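Local coordinates for porin protein associated with imipenem resistance (Acinetobacter baumannii, PDB 4FUV), which forms an eight-stranded beta-barrel in the outer membrane that probably admits ornithine and imipenem and is associated with imipenem resistance, at residues I17-G29 with W213-W225. Sequence-based numbering, arbitrary orientation.
With C8E ((hydroxyethyloxy)tri(ethyloxy)octane), chain D; C8E ((hydroxyethyloxy)tri(ethyloxy)octane), chain F; C8E ((hydroxyethyloxy)tri(ethyloxy)octane), chain J.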
# COMPACT_ATOMS: atom_id res chain seq x y z
N ILE A 17 -1.22 -42.87 24.27
CA ILE A 17 -1.56 -41.79 25.18
C ILE A 17 -1.03 -40.47 24.67
O ILE A 17 0.16 -40.34 24.40
CB ILE A 17 -1.04 -42.04 26.60
CG1 ILE A 17 -1.60 -43.37 27.13
CG2 ILE A 17 -1.43 -40.89 27.53
CD1 ILE A 17 -1.08 -43.75 28.49
N PRO A 18 -1.93 -39.50 24.52
CA PRO A 18 -1.51 -38.20 23.98
C PRO A 18 -0.54 -37.53 24.93
O PRO A 18 -0.55 -37.78 26.14
CB PRO A 18 -2.82 -37.42 23.87
CG PRO A 18 -3.77 -38.11 24.73
CD PRO A 18 -3.38 -39.56 24.76
N VAL A 19 0.33 -36.70 24.36
CA VAL A 19 1.34 -35.97 25.11
C VAL A 19 0.81 -34.59 25.45
O VAL A 19 1.33 -33.91 26.34
CB VAL A 19 2.62 -35.82 24.27
CG1 VAL A 19 3.33 -37.15 24.15
CG2 VAL A 19 2.29 -35.23 22.86
N GLY A 20 -0.24 -34.17 24.75
CA GLY A 20 -0.77 -32.85 25.00
C GLY A 20 -1.94 -32.47 24.13
O GLY A 20 -2.56 -33.31 23.46
N ALA A 21 -2.24 -31.19 24.13
CA ALA A 21 -3.39 -30.66 23.42
C ALA A 21 -3.08 -29.24 22.99
O ALA A 21 -2.14 -28.60 23.48
CB ALA A 21 -4.62 -30.70 24.31
N ARG A 22 -3.84 -28.73 22.04
CA ARG A 22 -3.63 -27.36 21.63
C ARG A 22 -4.95 -26.68 21.34
O ARG A 22 -5.93 -27.34 20.99
CB ARG A 22 -2.67 -27.28 20.44
CG ARG A 22 -3.26 -27.69 19.09
CD ARG A 22 -2.20 -27.69 17.98
NE ARG A 22 -2.75 -28.17 16.71
CZ ARG A 22 -2.06 -28.81 15.77
NH1 ARG A 22 -0.75 -29.05 15.93
NH2 ARG A 22 -2.67 -29.20 14.66
N ALA A 23 -4.97 -25.37 21.52
CA ALA A 23 -6.10 -24.54 21.14
C ALA A 23 -5.65 -23.68 19.98
O ALA A 23 -4.51 -23.19 19.97
CB ALA A 23 -6.53 -23.66 22.31
N GLU A 24 -6.53 -23.48 19.00
CA GLU A 24 -6.14 -22.78 17.80
C GLU A 24 -7.29 -21.99 17.20
O GLU A 24 -8.47 -22.30 17.40
CB GLU A 24 -5.57 -23.77 16.77
CG GLU A 24 -6.61 -24.75 16.19
CD GLU A 24 -5.99 -26.10 15.79
OE1 GLU A 24 -4.94 -26.48 16.36
OE2 GLU A 24 -6.55 -26.77 14.90
N VAL A 25 -6.92 -20.95 16.47
CA VAL A 25 -7.84 -20.10 15.74
C VAL A 25 -7.23 -19.85 14.36
O VAL A 25 -6.03 -19.56 14.23
CB VAL A 25 -8.10 -18.77 16.49
CG1 VAL A 25 -6.79 -18.05 16.82
CG2 VAL A 25 -9.03 -17.88 15.71
N GLY A 26 -8.03 -20.01 13.32
CA GLY A 26 -7.52 -19.79 11.99
C GLY A 26 -8.59 -19.61 10.94
O GLY A 26 -9.77 -19.45 11.25
N THR A 27 -8.17 -19.68 9.68
CA THR A 27 -9.07 -19.37 8.57
C THR A 27 -10.14 -20.44 8.31
O THR A 27 -11.11 -20.20 7.58
CB THR A 27 -8.28 -19.06 7.28
OG1 THR A 27 -7.49 -20.20 6.91
CG2 THR A 27 -7.36 -17.86 7.48
N THR A 28 -9.96 -21.62 8.89
CA THR A 28 -10.99 -22.66 8.81
C THR A 28 -11.73 -22.83 10.13
O THR A 28 -12.33 -23.87 10.40
CB THR A 28 -10.43 -24.01 8.34
OG1 THR A 28 -9.34 -24.40 9.19
CG2 THR A 28 -9.96 -23.94 6.89
N GLY A 29 -11.69 -21.79 10.96
CA GLY A 29 -12.41 -21.79 12.21
C GLY A 29 -11.48 -21.94 13.41
O GLY A 29 -10.25 -21.93 13.29
N TRP A 213 -7.73 -25.77 -4.35
CA TRP A 213 -7.09 -25.88 -3.04
C TRP A 213 -7.74 -24.91 -2.07
O TRP A 213 -8.04 -23.77 -2.44
CB TRP A 213 -5.60 -25.54 -3.15
CG TRP A 213 -4.90 -26.42 -4.11
CD1 TRP A 213 -4.82 -26.26 -5.47
CD2 TRP A 213 -4.19 -27.62 -3.81
NE1 TRP A 213 -4.10 -27.30 -6.03
CE2 TRP A 213 -3.70 -28.14 -5.02
CE3 TRP A 213 -3.91 -28.30 -2.62
CZ2 TRP A 213 -2.96 -29.31 -5.09
CZ3 TRP A 213 -3.17 -29.46 -2.69
CH2 TRP A 213 -2.70 -29.95 -3.91
N LEU A 214 -7.97 -25.36 -0.85
CA LEU A 214 -8.40 -24.48 0.22
C LEU A 214 -7.20 -24.18 1.11
O LEU A 214 -6.72 -25.06 1.83
CB LEU A 214 -9.51 -25.14 1.05
CG LEU A 214 -9.98 -24.39 2.30
CD1 LEU A 214 -10.61 -23.04 1.92
CD2 LEU A 214 -10.97 -25.23 3.16
N PRO A 215 -6.69 -22.93 1.04
CA PRO A 215 -5.52 -22.53 1.83
C PRO A 215 -5.91 -22.36 3.29
O PRO A 215 -7.05 -22.00 3.58
CB PRO A 215 -5.11 -21.18 1.22
CG PRO A 215 -5.94 -21.04 -0.04
CD PRO A 215 -7.17 -21.84 0.19
N VAL A 216 -4.98 -22.61 4.21
CA VAL A 216 -5.27 -22.56 5.64
C VAL A 216 -4.17 -21.82 6.38
O VAL A 216 -2.99 -22.06 6.15
CB VAL A 216 -5.34 -23.97 6.25
CG1 VAL A 216 -5.81 -23.90 7.69
CG2 VAL A 216 -6.28 -24.84 5.44
N GLY A 217 -4.56 -20.92 7.26
CA GLY A 217 -3.63 -20.31 8.19
C GLY A 217 -4.21 -20.39 9.58
O GLY A 217 -5.38 -20.04 9.78
N LYS A 218 -3.42 -20.86 10.55
CA LYS A 218 -3.89 -20.92 11.94
C LYS A 218 -2.77 -20.58 12.92
O LYS A 218 -1.59 -20.76 12.62
CB LYS A 218 -4.52 -22.29 12.26
CG LYS A 218 -3.58 -23.49 12.12
CD LYS A 218 -4.27 -24.82 12.49
CE LYS A 218 -5.54 -25.04 11.66
NZ LYS A 218 -6.10 -26.41 11.81
N VAL A 219 -3.16 -20.07 14.09
CA VAL A 219 -2.23 -19.85 15.20
C VAL A 219 -2.85 -20.44 16.46
O VAL A 219 -4.05 -20.72 16.49
CB VAL A 219 -1.90 -18.36 15.41
CG1 VAL A 219 -1.08 -17.82 14.24
CG2 VAL A 219 -3.20 -17.54 15.58
N GLY A 220 -2.04 -20.65 17.50
CA GLY A 220 -2.54 -21.24 18.72
C GLY A 220 -1.54 -21.49 19.83
O GLY A 220 -0.38 -21.06 19.79
N VAL A 221 -2.00 -22.20 20.85
CA VAL A 221 -1.18 -22.48 22.01
C VAL A 221 -1.14 -23.98 22.24
O VAL A 221 -2.17 -24.64 22.18
CB VAL A 221 -1.75 -21.75 23.24
CG1 VAL A 221 -0.88 -21.98 24.46
CG2 VAL A 221 -1.91 -20.27 22.93
N ASN A 222 0.06 -24.50 22.48
CA ASN A 222 0.26 -25.91 22.78
C ASN A 222 0.40 -26.11 24.29
O ASN A 222 1.07 -25.32 24.97
CB ASN A 222 1.52 -26.45 22.08
CG ASN A 222 1.42 -26.37 20.55
OD1 ASN A 222 2.20 -25.68 19.91
ND2 ASN A 222 0.48 -27.10 19.98
N PHE A 223 -0.24 -27.14 24.81
CA PHE A 223 -0.10 -27.49 26.22
C PHE A 223 0.43 -28.91 26.33
O PHE A 223 -0.05 -29.81 25.65
CB PHE A 223 -1.45 -27.39 26.95
CG PHE A 223 -2.10 -26.03 26.85
CD1 PHE A 223 -1.78 -25.02 27.76
CD2 PHE A 223 -3.04 -25.76 25.86
CE1 PHE A 223 -2.38 -23.77 27.67
CE2 PHE A 223 -3.64 -24.52 25.76
CZ PHE A 223 -3.31 -23.52 26.66
N PHE A 224 1.42 -29.12 27.19
CA PHE A 224 1.99 -30.45 27.38
C PHE A 224 1.94 -30.87 28.84
O PHE A 224 2.35 -30.12 29.72
CB PHE A 224 3.43 -30.50 26.86
CG PHE A 224 3.52 -30.31 25.37
CD1 PHE A 224 3.22 -31.35 24.51
CD2 PHE A 224 3.87 -29.07 24.83
CE1 PHE A 224 3.29 -31.17 23.13
CE2 PHE A 224 3.95 -28.89 23.47
CZ PHE A 224 3.66 -29.94 22.62
N TRP A 225 1.40 -32.06 29.08
CA TRP A 225 1.38 -32.62 30.42
C TRP A 225 2.51 -33.63 30.62
O TRP A 225 3.41 -33.73 29.79
CB TRP A 225 0.04 -33.28 30.71
CG TRP A 225 -0.55 -34.06 29.57
CD1 TRP A 225 -0.12 -35.27 29.08
CD2 TRP A 225 -1.71 -33.72 28.79
NE1 TRP A 225 -0.93 -35.69 28.05
CE2 TRP A 225 -1.92 -34.75 27.86
CE3 TRP A 225 -2.59 -32.63 28.81
CZ2 TRP A 225 -2.97 -34.73 26.94
CZ3 TRP A 225 -3.63 -32.62 27.91
CH2 TRP A 225 -3.81 -33.66 26.98
C1 C8E D . -0.01 -16.64 10.88
C2 C8E D . -0.20 -17.81 9.92
C3 C8E D . -0.98 -17.37 8.69
C5 C8E D . -3.41 -18.32 4.98
C6 C8E D . -4.13 -18.50 3.65
C7 C8E D . -5.25 -17.48 3.46
C8 C8E D . -6.61 -17.96 3.96
O9 C8E D . -7.62 -17.74 3.00
C10 C8E D . -8.78 -18.51 3.26
C11 C8E D . -9.98 -18.03 2.45
O12 C8E D . -10.11 -18.83 1.29
C13 C8E D . -11.43 -18.94 0.80
C14 C8E D . -11.39 -19.87 -0.40
O15 C8E D . -10.05 -19.87 -0.86
C16 C8E D . -9.90 -19.59 -2.23
C17 C8E D . -8.53 -20.08 -2.69
O18 C8E D . -7.79 -18.98 -3.19
C4 C8E F . 1.46 -16.62 18.67
C5 C8E F . 0.18 -17.45 18.63
C6 C8E F . -0.51 -17.45 19.99
C7 C8E F . -2.03 -17.43 19.83
O9 C8E F . -6.21 -19.85 20.59
C10 C8E F . -7.33 -19.62 21.41
C11 C8E F . -8.61 -19.95 20.64
O12 C8E F . -9.15 -21.20 21.02
C13 C8E F . -10.55 -21.25 20.87
C14 C8E F . -11.15 -22.28 21.82
C16 C8E F . -13.73 -24.46 20.32
C17 C8E F . -14.13 -25.74 19.61
O18 C8E F . -15.54 -25.80 19.50
C19 C8E F . -16.06 -24.75 18.71
C20 C8E F . -17.54 -25.01 18.44
O21 C8E F . -18.27 -23.85 18.78
C8 C8E J . 1.05 -26.50 0.59
O9 C8E J . 0.95 -25.29 1.33
C10 C8E J . 2.22 -24.65 1.42
C11 C8E J . 2.00 -23.14 1.54
O18 C8E J . -2.44 -23.40 -2.97
C19 C8E J . -1.59 -23.99 -3.92
C20 C8E J . -0.75 -25.02 -3.18
O21 C8E J . -1.24 -26.29 -3.52
O HOH W 1 1.22 -27.19 17.13
O HOH W 2 -8.82 -21.09 4.93
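The Trp-225 indole lies with one face over the backbone of Val-19 and Gly-20: Gly-20 CA makes a CH-pi contact 3.6 Å from the centroid of the six-membered ring. At the ring edge Trp-225 NE1 donates to Pro-18 O (2.9 Å, 163°), approaching from above the carbonyl plane, and this bond and the face contact together hold the turn of the indole. Ala-21 and Phe-223, Ala-23 and Val-221, and Val-25 and Val-219 each exchange two backbone bonds, pairing the first strand of the barrel antiparallel with the last and so closing it. Val-25 CG1 and Val-219 CG2 touch at 3.8 Å on the outer face, where detergent molecules lie along Val-219 and Gly-220. On the inner face Glu-24 bridges two cations. Glu-24 OE1 takes Arg-22 NE at 2.8 Å, nearly along the C-O bond; Glu-24 OE2 meets Lys-218 NZ at 3.1 Å from above the carboxylate plane, the lysine chain bending at chi3 (56°) to bring NZ there. Tyr-76 and Asn-49 also bind OE2, Asn-49 holds NZ as well, and Glu-80 pairs with Arg-22. Asn-222 ND2 lies against Arg-22 CB, and a water joins it to Arg-22 NH1. Beyond Gly-26, Thr-27 grips Gly-217 twice: its N donates to Gly-217 O, and Thr-27 OG1 accepts Gly-217 N at 3.0 Å. Aliphatic groups thus face the detergent while buried charges line the interior, where Glu-24, set between Arg-22 and Lys-218, probably helps keep all three ionised.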